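Local structure of methyltransferase domain-containing protein (Serratia marcescens, 7CLU) at residues Asp37-Ile43 / Arg70-Leu76; Asp128-Phe132 / Val297-Gly301; Tyr164-His169 / Gly269-Ala273. The protein is an S-adenosyl-L-methionine-dependent O-methyltransferase of the prodigiosin synthetic pathway, recognising its substrate by induced fit. One frame throughout, in Å; residues are numbered along the deposited sequence.

Contact 1: residues Asp37-Ile43 / Arg70-Leu76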
ATOM      1  N   ASP A  37      29.178   3.244   2.732  1.00 35.22           N
ATOM      2  CA  ASP A  37      28.214   4.324   2.606  1.00 33.78           C
ATOM      3  C   ASP A  37      28.500   5.131   1.337  1.00 36.53           C
ATOM      4  O   ASP A  37      29.617   5.117   0.813  1.00 40.88           O
ATOM      5  CB  ASP A  37      28.275   5.223   3.837  1.00 32.74           C
ATOM      6  CG  ASP A  37      27.871   4.510   5.096  1.00 33.71           C
ATOM      7  OD1 ASP A  37      27.491   3.318   5.010  1.00 32.12           O
ATOM      8  OD2 ASP A  37      27.934   5.142   6.184  1.00 31.73           O
ATOM      9  N   ALA A  38      27.479   5.838   0.839  1.00 29.26           N
ATOM     10  CA  ALA A  38      27.631   6.553  -0.425  1.00 33.68           C
ATOM     11  C   ALA A  38      26.557   7.622  -0.582  1.00 29.99           C
ATOM     12  O   ALA A  38      25.443   7.487  -0.074  1.00 29.62           O
ATOM     13  CB  ALA A  38      27.575   5.595  -1.619  1.00 34.78           C
ATOM     14  N   ASP A  39      26.898   8.676  -1.324  1.00 31.35           N
ATOM     15  CA  ASP A  39      25.944   9.741  -1.586  1.00 31.33           C
ATOM     16  C   ASP A  39      25.062   9.381  -2.775  1.00 28.25           C
ATOM     17  O   ASP A  39      25.296   8.396  -3.483  1.00 30.35           O
ATOM     18  CB  ASP A  39      26.658  11.074  -1.817  1.00 31.64           C
ATOM     19  CG  ASP A  39      27.490  11.106  -3.108  1.00 35.78           C
ATOM     20  OD1 ASP A  39      27.374  10.208  -3.970  1.00 31.53           O
ATOM     21  OD2 ASP A  39      28.281  12.063  -3.262  1.00 39.93           O
ATOM     22  N   ALA A  40      24.048  10.214  -3.004  1.00 29.44           N
ATOM     23  CA  ALA A  40      23.036   9.888  -4.010  1.00 26.12           C
ATOM     24  C   ALA A  40      23.639   9.757  -5.403  1.00 29.37           C
ATOM     25  O   ALA A  40      23.236   8.884  -6.180  1.00 32.89           O
ATOM     26  CB  ALA A  40      21.934  10.941  -4.000  1.00 27.46           C
ATOM     27  N   ALA A  41      24.612  10.607  -5.743  1.00 28.67           N
ATOM     28  CA  ALA A  41      25.120  10.619  -7.112  1.00 30.94           C
ATOM     29  C   ALA A  41      25.856   9.327  -7.439  1.00 33.26           C
ATOM     30  O   ALA A  41      25.757   8.819  -8.562  1.00 37.33           O
ATOM     31  CB  ALA A  41      26.020  11.839  -7.338  1.00 31.89           C
ATOM     32  N   HIS A  42      26.572   8.763  -6.461  1.00 34.33           N
ATOM     33  CA  HIS A  42      27.328   7.536  -6.687  1.00 36.37           C
ATOM     34  C   HIS A  42      26.450   6.292  -6.609  1.00 38.53           C
ATOM     35  O   HIS A  42      26.696   5.315  -7.332  1.00 34.11           O
ATOM     36  CB  HIS A  42      28.476   7.445  -5.680  1.00 40.71           C
ATOM     37  CG  HIS A  42      29.557   8.451  -5.925  1.00 46.31           C
ATOM     38  ND1 HIS A  42      29.467   9.759  -5.495  1.00 43.44           N
ATOM     39  CD2 HIS A  42      30.737   8.350  -6.582  1.00 47.59           C
ATOM     40  CE1 HIS A  42      30.551  10.417  -5.865  1.00 44.23           C
ATOM     41  NE2 HIS A  42      31.337   9.584  -6.527  1.00 51.79           N
ATOM     42  N   ILE A  43      25.437   6.299  -5.744  1.00 35.11           N
ATOM     43  CA  ILE A  43      24.433   5.242  -5.810  1.00 36.51           C
ATOM     44  C   ILE A  43      23.776   5.236  -7.186  1.00 34.01           C
ATOM     45  O   ILE A  43      23.616   4.181  -7.810  1.00 38.97           O
ATOM     46  CB  ILE A  43      23.394   5.404  -4.684  1.00 31.79           C
ATOM     47  CG1 ILE A  43      24.056   5.323  -3.319  1.00 31.11           C
ATOM     48  CG2 ILE A  43      22.264   4.365  -4.828  1.00 29.12           C
ATOM     49  CD1 ILE A  43      23.130   5.667  -2.186  1.00 29.15           C
ATOM     50  N   ARG A  70      24.110  10.455   6.852  1.00 29.39           N
ATOM     51  CA  ARG A  70      24.941  11.352   7.646  1.00 32.39           C
ATOM     52  C   ARG A  70      25.829  12.121   6.690  1.00 31.52           C
ATOM     53  O   ARG A  70      26.552  11.515   5.891  1.00 29.83           O
ATOM     54  CB  ARG A  70      25.773  10.601   8.700  1.00 36.26           C
ATOM     55  CG  ARG A  70      26.425   9.320   8.204  1.00 35.31           C
ATOM     56  CD  ARG A  70      27.580   8.828   9.085  1.00 37.04           C
ATOM     57  NE  ARG A  70      28.366   7.858   8.324  1.00 42.15           N
ATOM     58  CZ  ARG A  70      29.580   8.088   7.828  1.00 42.39           C
ATOM     59  NH1 ARG A  70      30.184   9.247   8.044  1.00 34.24           N
ATOM     60  NH2 ARG A  70      30.199   7.144   7.121  1.00 43.39           N
ATOM     61  N   ASP A  71      25.738  13.452   6.744  1.00 32.93           N
ATOM     62  CA  ASP A  71      26.583  14.338   5.939  1.00 35.61           C
ATOM     63  C   ASP A  71      26.495  13.990   4.457  1.00 31.95           C
ATOM     64  O   ASP A  71      27.491  14.011   3.738  1.00 36.67           O
ATOM     65  CB  ASP A  71      28.051  14.304   6.401  1.00 36.22           C
ATOM     66  CG  ASP A  71      28.197  14.304   7.907  1.00 35.52           C
ATOM     67  OD1 ASP A  71      27.552  15.140   8.583  1.00 28.48           O
ATOM     68  OD2 ASP A  71      28.958  13.452   8.425  1.00 39.65           O
ATOM     69  N   GLY A  72      25.293  13.651   3.993  1.00 32.92           N
ATOM     70  CA  GLY A  72      25.085  13.363   2.590  1.00 30.53           C
ATOM     71  C   GLY A  72      25.334  11.925   2.168  1.00 28.68           C
ATOM     72  O   GLY A  72      24.967  11.561   1.045  1.00 31.63           O
ATOM     73  N   LEU A  73      25.921  11.099   3.028  1.00 30.00           N
ATOM     74  CA  LEU A  73      26.191   9.699   2.714  1.00 31.12           C
ATOM     75  C   LEU A  73      25.059   8.826   3.227  1.00 27.75           C
ATOM     76  O   LEU A  73      24.673   8.930   4.396  1.00 30.35           O
ATOM     77  CB  LEU A  73      27.501   9.237   3.351  1.00 29.75           C
ATOM     78  CG  LEU A  73      28.803   9.903   2.938  1.00 28.92           C
ATOM     79  CD1 LEU A  73      29.887   9.631   3.995  1.00 29.07           C
ATOM     80  CD2 LEU A  73      29.228   9.391   1.585  1.00 36.60           C
ATOM     81  N   TYR A  74      24.541   7.960   2.363  1.00 25.68           N
ATOM     82  CA  TYR A  74      23.506   7.021   2.762  1.00 27.26           C
ATOM     83  C   TYR A  74      24.154   5.780   3.350  1.00 25.57           C
ATOM     84  O   TYR A  74      25.204   5.328   2.883  1.00 27.67           O
ATOM     85  CB  TYR A  74      22.602   6.664   1.571  1.00 24.75           C
ATOM     86  CG  TYR A  74      21.738   7.846   1.201  1.00 24.21           C
ATOM     87  CD1 TYR A  74      20.515   8.052   1.830  1.00 23.04           C
ATOM     88  CD2 TYR A  74      22.174   8.793   0.282  1.00 26.01           C
ATOM     89  CE1 TYR A  74      19.745   9.155   1.541  1.00 22.55           C
ATOM     90  CE2 TYR A  74      21.396   9.899  -0.026  1.00 25.93           C
ATOM     91  CZ  TYR A  74      20.186  10.072   0.621  1.00 20.31           C
ATOM     92  OH  TYR A  74      19.395  11.155   0.334  1.00 27.44           O
ATOM     93  N   HIS A  75      23.534   5.247   4.396  1.00 24.91           N
ATOM     94  CA  HIS A  75      24.064   4.106   5.119  1.00 29.82           C
ATOM     95  C   HIS A  75      22.970   3.062   5.304  1.00 28.48           C
ATOM     96  O   HIS A  75      21.867   3.383   5.760  1.00 24.98           O
ATOM     97  CB  HIS A  75      24.637   4.543   6.479  1.00 27.36           C
ATOM     98  CG  HIS A  75      24.890   3.407   7.414  1.00 27.53           C
ATOM     99  ND1 HIS A  75      25.941   2.532   7.250  1.00 26.93           N
ATOM    100  CD2 HIS A  75      24.227   3.002   8.523  1.00 26.84           C
ATOM    101  CE1 HIS A  75      25.904   1.622   8.206  1.00 29.80           C
ATOM    102  NE2 HIS A  75      24.882   1.891   9.000  1.00 30.23           N
ATOM    103  N   LEU A  76      23.284   1.819   4.956  1.00 26.28           N
ATOM    104  CA  LEU A  76      22.374   0.705   5.221  1.00 30.12           C
ATOM    105  C   LEU A  76      22.471   0.261   6.677  1.00 29.37           C
ATOM    106  O   LEU A  76      23.532  -0.213   7.102  1.00 31.34           O
ATOM    107  CB  LEU A  76      22.688  -0.461   4.299  1.00 28.89           C
ATOM    108  CG  LEU A  76      21.826  -1.700   4.506  1.00 30.74           C
ATOM    109  CD1 LEU A  76      20.358  -1.388   4.178  1.00 29.93           C
ATOM    110  CD2 LEU A  76      22.331  -2.851   3.636  1.00 37.96           C
TER
HETATM  111  O   HOH W   1      25.922   1.248   4.012  1.00 31.06           O
HETATM  112  O   HOH W   2      23.590  12.468  -1.224  1.00 28.93           O
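Ala-38 and Tyr-74 exchange a pair of backbone hydrogen bonds, a single antiparallel bridge that lays the chain leading into helix 40-47 along strand 73-75. With the hairpin 68-70/73-75, closed by a type I' turn from Arg-70 to Leu-73, the layout is consistent with the winged-helix dimerisation domain of these O-methyltransferases, residues 37-39 adding a single bridge at the edge of the hairpin. The tight part centres on this bridge. Tyr-74 N reaches Ala-38 O at 2.6 Å and 164°; the return bond, from Ala-38 N to Tyr-74 O, is longer at 3.1 Å. Because Tyr-74 CG sits beside its own backbone N (chi1 -71°), the ring stays close to that same Ala-38 carbonyl and turns an edge to it, while Ala-40 CB meets Tyr-74 CE2 at 4.1 Å. Ile-43 comes across with CD1 3.9 Å from Tyr-74 CB, and Leu-58 and Ile-59 of helix 51-63 pack on the tyrosine too, so this side is buried.

The other side is polar and more open. Asp-37 spreads its carboxylate between two partners: OD1 accepts from His-75 ND1 at 2.8 Å on its syn side, lying in the imidazole plane although the two flat groups are 64° apart, and OD2 takes the Arg-70 guanidinium on its anti side. That salt bridge is loose: Arg-70 NH2 stands 3.2 Å from Asp-37 OD2, and the bond from Arg-70 NE is weak. A water joins Asp-37 OD1 to Leu-76 N. At the far end Asp-39 N-caps the helix, its OD1 taking both N and ND1 of His-42, and a second water accepts from Ala-40 N and donates to Gly-72 O, 2.8 Å away.

Contact 2: residues Asp128-Phe132 / Val297-Gly301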
ATOM      1  N   ASP A 128      -7.611 -15.307 -19.259  1.00 42.08           N
ATOM      2  CA  ASP A 128      -8.890 -15.916 -18.927  1.00 48.39           C
ATOM      3  C   ASP A 128      -8.744 -17.349 -18.423  1.00 44.69           C
ATOM      4  O   ASP A 128      -9.723 -18.099 -18.431  1.00 47.32           O
ATOM      5  CB  ASP A 128      -9.840 -15.866 -20.127  1.00 47.17           C
ATOM      6  CG  ASP A 128      -9.177 -16.291 -21.405  1.00 43.86           C
ATOM      7  OD1 ASP A 128      -8.218 -17.089 -21.341  1.00 46.57           O
ATOM      8  OD2 ASP A 128      -9.611 -15.828 -22.476  1.00 48.62           O
ATOM      9  N   ARG A 129      -7.553 -17.737 -17.979  1.00 41.30           N
ATOM     10  CA  ARG A 129      -7.356 -19.058 -17.399  1.00 41.44           C
ATOM     11  C   ARG A 129      -7.774 -19.074 -15.935  1.00 43.30           C
ATOM     12  O   ARG A 129      -7.715 -18.056 -15.239  1.00 40.27           O
ATOM     13  CB  ARG A 129      -5.899 -19.491 -17.500  1.00 44.56           C
ATOM     14  CG  ARG A 129      -5.359 -19.578 -18.903  1.00 46.77           C
ATOM     15  CD  ARG A 129      -3.852 -19.781 -18.878  1.00 40.88           C
ATOM     16  NE  ARG A 129      -3.156 -18.642 -18.289  1.00 43.38           N
ATOM     17  CZ  ARG A 129      -1.861 -18.645 -17.985  1.00 45.44           C
ATOM     18  NH1 ARG A 129      -1.130 -19.727 -18.225  1.00 49.08           N
ATOM     19  NH2 ARG A 129      -1.299 -17.570 -17.452  1.00 43.83           N
ATOM     20  N   SER A 130      -8.172 -20.255 -15.464  1.00 43.23           N
ATOM     21  CA  SER A 130      -8.559 -20.420 -14.073  1.00 39.47           C
ATOM     22  C   SER A 130      -7.332 -20.400 -13.165  1.00 36.89           C
ATOM     23  O   SER A 130      -6.198 -20.635 -13.592  1.00 38.32           O
ATOM     24  CB  SER A 130      -9.337 -21.726 -13.884  1.00 38.18           C
ATOM     25  OG  SER A 130      -8.455 -22.829 -13.755  1.00 39.54           O
ATOM     26  N   TRP A 131      -7.572 -20.098 -11.891  1.00 39.90           N
ATOM     27  CA  TRP A 131      -6.485 -20.113 -10.918  1.00 38.93           C
ATOM     28  C   TRP A 131      -5.798 -21.471 -10.915  1.00 39.02           C
ATOM     29  O   TRP A 131      -4.566 -21.567 -10.994  1.00 37.95           O
ATOM     30  CB  TRP A 131      -7.019 -19.769  -9.525  1.00 37.39           C
ATOM     31  CG  TRP A 131      -5.942 -19.558  -8.500  1.00 34.49           C
ATOM     32  CD1 TRP A 131      -5.816 -20.187  -7.295  1.00 34.95           C
ATOM     33  CD2 TRP A 131      -4.849 -18.638  -8.591  1.00 38.37           C
ATOM     34  NE1 TRP A 131      -4.708 -19.718  -6.633  1.00 38.94           N
ATOM     35  CE2 TRP A 131      -4.097 -18.767  -7.408  1.00 34.86           C
ATOM     36  CE3 TRP A 131      -4.431 -17.716  -9.560  1.00 41.09           C
ATOM     37  CZ2 TRP A 131      -2.956 -18.018  -7.167  1.00 36.99           C
ATOM     38  CZ3 TRP A 131      -3.287 -16.971  -9.315  1.00 42.56           C
ATOM     39  CH2 TRP A 131      -2.566 -17.130  -8.127  1.00 37.83           C
ATOM     40  N   PHE A 132      -6.592 -22.538 -10.868  1.00 39.59           N
ATOM     41  CA  PHE A 132      -6.029 -23.878 -10.938  1.00 36.59           C
ATOM     42  C   PHE A 132      -5.181 -24.067 -12.191  1.00 38.18           C
ATOM     43  O   PHE A 132      -4.107 -24.673 -12.127  1.00 39.00           O
ATOM     44  CB  PHE A 132      -7.138 -24.915 -10.891  1.00 40.49           C
ATOM     45  CG  PHE A 132      -6.629 -26.306 -10.982  1.00 41.03           C
ATOM     46  CD1 PHE A 132      -6.095 -26.922  -9.864  1.00 42.91           C
ATOM     47  CD2 PHE A 132      -6.651 -26.989 -12.187  1.00 41.44           C
ATOM     48  CE1 PHE A 132      -5.605 -28.200  -9.938  1.00 42.38           C
ATOM     49  CE2 PHE A 132      -6.161 -28.276 -12.271  1.00 45.19           C
ATOM     50  CZ  PHE A 132      -5.633 -28.875 -11.142  1.00 43.46           C
ATOM     51  N   VAL A 297      -9.231 -10.967  -4.940  1.00 25.87           N
ATOM     52  CA  VAL A 297      -8.836 -10.330  -6.192  1.00 26.23           C
ATOM     53  C   VAL A 297      -7.968 -11.235  -7.047  1.00 29.03           C
ATOM     54  O   VAL A 297      -7.891 -11.026  -8.270  1.00 29.86           O
ATOM     55  CB  VAL A 297      -8.083  -9.004  -5.970  1.00 26.21           C
ATOM     56  CG1 VAL A 297      -8.974  -7.983  -5.249  1.00 21.59           C
ATOM     57  CG2 VAL A 297      -6.790  -9.236  -5.224  1.00 24.89           C
ATOM     58  N   SER A 298      -7.346 -12.253  -6.452  1.00 26.42           N
ATOM     59  CA  SER A 298      -6.284 -13.003  -7.113  1.00 26.46           C
ATOM     60  C   SER A 298      -6.615 -14.458  -7.405  1.00 29.91           C
ATOM     61  O   SER A 298      -6.029 -15.022  -8.326  1.00 28.46           O
ATOM     62  CB  SER A 298      -5.000 -12.962  -6.269  1.00 25.75           C
ATOM     63  OG  SER A 298      -5.134 -13.699  -5.054  1.00 28.60           O
ATOM     64  N   THR A 299      -7.490 -15.093  -6.634  1.00 29.17           N
ATOM     65  CA  THR A 299      -7.779 -16.513  -6.799  1.00 31.86           C
ATOM     66  C   THR A 299      -9.221 -16.682  -7.262  1.00 30.23           C
ATOM     67  O   THR A 299      -9.976 -15.716  -7.396  1.00 33.70           O
ATOM     68  CB  THR A 299      -7.536 -17.291  -5.504  1.00 30.04           C
ATOM     69  OG1 THR A 299      -8.631 -17.078  -4.604  1.00 29.05           O
ATOM     70  CG2 THR A 299      -6.222 -16.852  -4.839  1.00 32.58           C
ATOM     71  N   ASP A 300      -9.618 -17.929  -7.493  1.00 31.52           N
ATOM     72  CA  ASP A 300     -10.951 -18.110  -8.047  1.00 35.73           C
ATOM     73  C   ASP A 300     -12.041 -18.092  -6.982  1.00 36.98           C
ATOM     74  O   ASP A 300     -13.185 -17.755  -7.301  1.00 41.09           O
ATOM     75  CB  ASP A 300     -11.003 -19.390  -8.881  1.00 34.60           C
ATOM     76  CG  ASP A 300     -10.388 -19.193 -10.252  1.00 36.63           C
ATOM     77  OD1 ASP A 300      -9.877 -18.081 -10.504  1.00 37.48           O
ATOM     78  OD2 ASP A 300     -10.401 -20.127 -11.077  1.00 38.28           O
ATOM     79  N   GLY A 301     -11.718 -18.421  -5.734  1.00 34.87           N
ATOM     80  CA  GLY A 301     -12.707 -18.330  -4.675  1.00 34.75           C
ATOM     81  C   GLY A 301     -12.131 -18.408  -3.274  1.00 32.42           C
ATOM     82  O   GLY A 301     -12.864 -18.638  -2.302  1.00 28.26           O
TER
HETATM   83  O   HOH W   3      -9.556 -22.636 -10.485  1.00 36.49           O
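Trp-131 meets Asp-300 through its backbone and Thr-299 through its ring. Its N-H points at Asp-300 OD2, 2.9 Å from N at 158°, coming from above the carboxylate plane; OD1 receives a weak second share. A water extends the grip by one residue, accepting from Phe-132 N and donating to Asp-300 OD2 at 2.7 Å. The indole turns one face to residues 298-299: Thr-299 CB stands 3.9 Å from the centroid of the five-membered ring, 13° off its normal, a CH-pi contact, with CG2 reaching over NE1. Over the same face, nearer the six-membered rim, lies Ser-298 O, 3.4 Å from Trp-131 CE3. The tryptophan's CG is anti to its backbone N (chi1 -171°), which lets the ring pack on Thr-299 while the N-H serves the aspartate.

In fold terms, the start of helix 131-137 meets the chain leaving helix 286-298 in the methyltransferase domain. The carboxylate faces that N-terminal end, whose dipole probably favours its negative charge, and Ser-130 N-caps the same helix with OG on Asp-133 N.

Further out, Arg-121 ties the two segments together: NH2 forms a salt bridge with Asp-300 OD1 and also bonds Arg-129 O, while NH1 holds Ser-298 O. Thr-299 OG1 is bonded to Met-295 O and Gly-302 N, and its side chain lies about 8 Å from that of His-247, the predicted proton acceptor.

Contact 3: residues Tyr164-His169 / Gly269-Ala273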
ATOM      1  N   TYR A 164       3.322 -29.558  19.726  1.00 33.35           N
ATOM      2  CA  TYR A 164       2.568 -30.757  19.391  1.00 35.00           C
ATOM      3  C   TYR A 164       3.473 -31.970  19.520  1.00 33.09           C
ATOM      4  O   TYR A 164       4.628 -31.945  19.086  1.00 33.38           O
ATOM      5  CB  TYR A 164       1.984 -30.683  17.981  1.00 31.26           C
ATOM      6  CG  TYR A 164       1.152 -31.898  17.603  1.00 32.31           C
ATOM      7  CD1 TYR A 164       1.754 -33.046  17.104  1.00 31.32           C
ATOM      8  CD2 TYR A 164      -0.234 -31.890  17.744  1.00 31.15           C
ATOM      9  CE1 TYR A 164       1.001 -34.162  16.762  1.00 31.73           C
ATOM     10  CE2 TYR A 164      -1.003 -33.001  17.390  1.00 33.49           C
ATOM     11  CZ  TYR A 164      -0.378 -34.131  16.898  1.00 33.08           C
ATOM     12  OH  TYR A 164      -1.123 -35.243  16.558  1.00 31.91           O
ATOM     13  N   ASP A 165       2.945 -33.007  20.174  1.00 39.29           N
ATOM     14  CA  ASP A 165       3.708 -34.250  20.463  1.00 37.15           C
ATOM     15  C   ASP A 165       3.738 -35.165  19.236  1.00 35.67           C
ATOM     16  O   ASP A 165       2.798 -35.945  19.066  1.00 33.47           O
ATOM     17  CB  ASP A 165       3.118 -34.982  21.669  1.00 43.16           C
ATOM     18  CG  ASP A 165       4.060 -36.025  22.235  1.00 39.65           C
ATOM     19  OD1 ASP A 165       5.196 -36.114  21.737  1.00 41.67           O
ATOM     20  OD2 ASP A 165       3.650 -36.734  23.162  1.00 47.58           O
ATOM     21  N   PHE A 166       4.826 -35.114  18.464  1.00 33.47           N
ATOM     22  CA  PHE A 166       4.971 -35.955  17.247  1.00 35.93           C
ATOM     23  C   PHE A 166       5.405 -37.375  17.630  1.00 34.96           C
ATOM     24  O   PHE A 166       5.237 -38.295  16.817  1.00 33.64           O
ATOM     25  CB  PHE A 166       5.942 -35.311  16.257  1.00 31.23           C
ATOM     26  CG  PHE A 166       5.341 -34.182  15.461  1.00 31.39           C
ATOM     27  CD1 PHE A 166       4.666 -34.430  14.278  1.00 27.88           C
ATOM     28  CD2 PHE A 166       5.439 -32.874  15.900  1.00 32.15           C
ATOM     29  CE1 PHE A 166       4.108 -33.392  13.551  1.00 27.86           C
ATOM     30  CE2 PHE A 166       4.882 -31.837  15.172  1.00 29.13           C
ATOM     31  CZ  PHE A 166       4.216 -32.099  13.999  1.00 28.10           C
ATOM     32  N   SER A 167       5.891 -37.547  18.864  1.00 34.77           N
ATOM     33  CA  SER A 167       6.351 -38.857  19.399  1.00 37.47           C
ATOM     34  C   SER A 167       5.200 -39.870  19.493  1.00 32.91           C
ATOM     35  O   SER A 167       5.481 -41.066  19.371  1.00 33.60           O
ATOM     36  CB  SER A 167       7.022 -38.678  20.732  1.00 34.72           C
ATOM     37  OG  SER A 167       6.057 -38.501  21.753  1.00 44.72           O
ATOM     38  N   GLN A 168       3.964 -39.374  19.620  1.00 37.27           N
ATOM     39  CA  GLN A 168       2.736 -40.204  19.757  1.00 36.72           C
ATOM     40  C   GLN A 168       2.367 -40.886  18.433  1.00 43.51           C
ATOM     41  O   GLN A 168       1.611 -41.870  18.473  1.00 49.71           O
ATOM     42  CB  GLN A 168       1.558 -39.313  20.145  1.00 42.20           C
ATOM     43  CG  GLN A 168       1.548 -38.909  21.609  1.00 43.63           C
ATOM     44  CD  GLN A 168       0.155 -38.575  22.080  1.00 49.82           C
ATOM     45  OE1 GLN A 168      -0.618 -37.919  21.383  1.00 49.46           O
ATOM     46  NE2 GLN A 168      -0.179 -39.041  23.269  1.00 43.48           N
ATOM     47  N   HIS A 169       2.870 -40.370  17.312  1.00 34.22           N
ATOM     48  CA  HIS A 169       2.538 -40.905  15.964  1.00 32.00           C
ATOM     49  C   HIS A 169       3.674 -41.788  15.439  1.00 30.40           C
ATOM     50  O   HIS A 169       4.810 -41.631  15.904  1.00 32.07           O
ATOM     51  CB  HIS A 169       2.211 -39.760  15.003  1.00 32.60           C
ATOM     52  CG  HIS A 169       1.035 -38.954  15.434  1.00 31.25           C
ATOM     53  ND1 HIS A 169      -0.254 -39.412  15.309  1.00 28.19           N
ATOM     54  CD2 HIS A 169       0.949 -37.733  15.996  1.00 30.73           C
ATOM     55  CE1 HIS A 169      -1.086 -38.509  15.771  1.00 30.35           C
ATOM     56  NE2 HIS A 169      -0.374 -37.470  16.197  1.00 36.35           N
ATOM     57  N   GLY A 269      -6.844 -42.579  11.872  1.00 33.83           N
ATOM     58  CA  GLY A 269      -5.801 -41.611  11.614  1.00 29.64           C
ATOM     59  C   GLY A 269      -6.200 -40.216  12.056  1.00 30.30           C
ATOM     60  O   GLY A 269      -7.372 -39.915  12.285  1.00 31.85           O
ATOM     61  N   ARG A 270      -5.194 -39.347  12.167  1.00 31.14           N
ATOM     62  CA  ARG A 270      -5.392 -37.951  12.532  1.00 30.49           C
ATOM     63  C   ARG A 270      -5.008 -37.042  11.367  1.00 26.26           C
ATOM     64  O   ARG A 270      -4.039 -37.314  10.651  1.00 26.14           O
ATOM     65  CB  ARG A 270      -4.560 -37.584  13.762  1.00 29.16           C
ATOM     66  CG  ARG A 270      -4.776 -36.166  14.272  1.00 32.15           C
ATOM     67  CD  ARG A 270      -4.105 -35.966  15.631  1.00 31.96           C
ATOM     68  NE  ARG A 270      -4.882 -36.602  16.688  1.00 36.07           N
ATOM     69  CZ  ARG A 270      -4.489 -36.739  17.951  1.00 36.53           C
ATOM     70  NH1 ARG A 270      -3.295 -36.288  18.346  1.00 34.01           N
ATOM     71  NH2 ARG A 270      -5.296 -37.338  18.822  1.00 38.65           N
ATOM     72  N   PHE A 271      -5.768 -35.969  11.182  1.00 28.02           N
ATOM     73  CA  PHE A 271      -5.468 -34.984  10.151  1.00 28.92           C
ATOM     74  C   PHE A 271      -5.432 -33.599  10.778  1.00 27.13           C
ATOM     75  O   PHE A 271      -6.274 -33.259  11.614  1.00 29.93           O
ATOM     76  CB  PHE A 271      -6.479 -35.023   9.002  1.00 24.96           C
ATOM     77  CG  PHE A 271      -6.353 -33.856   8.054  1.00 25.38           C
ATOM     78  CD1 PHE A 271      -5.274 -33.758   7.190  1.00 22.10           C
ATOM     79  CD2 PHE A 271      -7.297 -32.844   8.049  1.00 28.77           C
ATOM     80  CE1 PHE A 271      -5.142 -32.679   6.334  1.00 22.32           C
ATOM     81  CE2 PHE A 271      -7.165 -31.768   7.201  1.00 23.67           C
ATOM     82  CZ  PHE A 271      -6.082 -31.690   6.348  1.00 21.06           C
ATOM     83  N   ILE A 272      -4.438 -32.808  10.394  1.00 22.70           N
ATOM     84  CA  ILE A 272      -4.293 -31.451  10.883  1.00 24.88           C
ATOM     85  C   ILE A 272      -4.142 -30.519   9.687  1.00 21.26           C
ATOM     86  O   ILE A 272      -3.288 -30.745   8.829  1.00 22.68           O
ATOM     87  CB  ILE A 272      -3.072 -31.294  11.803  1.00 23.45           C
ATOM     88  CG1 ILE A 272      -3.110 -32.280  12.983  1.00 26.18           C
ATOM     89  CG2 ILE A 272      -2.970 -29.849  12.245  1.00 20.95           C
ATOM     90  CD1 ILE A 272      -1.910 -32.124  13.972  1.00 25.71           C
ATOM     91  N   ALA A 273      -4.944 -29.468   9.642  1.00 23.46           N
ATOM     92  CA  ALA A 273      -4.711 -28.355   8.730  1.00 25.92           C
ATOM     93  C   ALA A 273      -4.223 -27.172   9.551  1.00 21.94           C
ATOM     94  O   ALA A 273      -4.861 -26.822  10.543  1.00 26.47           O
ATOM     95  CB  ALA A 273      -5.987 -27.969   7.988  1.00 22.04           C
TER
HETATM   96  O   HOH W   4      -3.696 -37.620  21.132  1.00 41.92           O
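Arg-270 and Tyr-164 reach for each other from opposite directions, and their polar ends meet in one straight hydrogen bond: NH1 to the tyrosine OH, 3.0 Å at 166°. The oxygen lies in the guanidinium plane, at its edge, while the phenol ring stands 82° to that plane. The extended first part of Arg-270 carries CD to 3.2 Å from Tyr-164 OH, and the bend at chi3 swings the guanidinium back so that NH1 meets the hydroxyl. His-169 approaches the same hydroxyl; the modelled separation, His-169 NE2 to Tyr-164 OH, 2.4 Å, is so short that its exact value is doubtful. Its other nitrogen, ND1, is bonded to Asp-238, which holds the imidazole edge toward Arg-270 NH1.

The remaining polar links are outlying ones. A water accepts from Arg-270 NH2 at 2.8 Å and donates to Gln-168 OE1, bridging the more exposed rim. The arginine's charge is met by Glu-337, in a salt bridge to NE, which probably also offsets the nearby Arg-323.

Apolar contact lies deeper. Ile-272 extends CD1 to within 3.6 Å of Tyr-164 CE2, and the methyl approaches the ring obliquely, 29° from the normal and off-centre, a CH-pi contact. Leu-239, Leu-333 and Val-335 surround the isoleucine. On the other segment, Tyr-164 CD1 rides over the centre of the Phe-166 ring, 3.8 Å above its plane.

Within the loop the Asp-165 side chain makes an Asx turn, OD1 accepting from Ser-167 N, and takes Ser-167 OG as well. The loop joins helix 154-163 to strand 171-175, and its side chains reach past strand 239-243, which lies between 171-175 and 270-275 in the sheet, an arrangement belonging to the Rossmann-like sheet, order 3-2-1-4-5-7-6, of class I methyltransferases.

How the contacts relate
Contact 1 belongs to the dimerisation region, its centre 53 Å from that of contact 3, on the opposite side of the chain's centre; contact 2 is the nearest to that centre, about 17 Å away. Contacts 2 and 3 share the methyltransferase domain, contact 3 nested in the loop closed by contact 2. None is wholly buried: contacts 1 and 3 set a buried tyrosine beside a polar, water-bridged side, whereas the partly exposed tryptophan of contact 2 shares its face with a carbonyl. Their chemistry differs with place: strand bridging and a salt bridge in contact 1, a carboxylate at a helix start in contact 2, side chains alone beside the central sheet in contact 3.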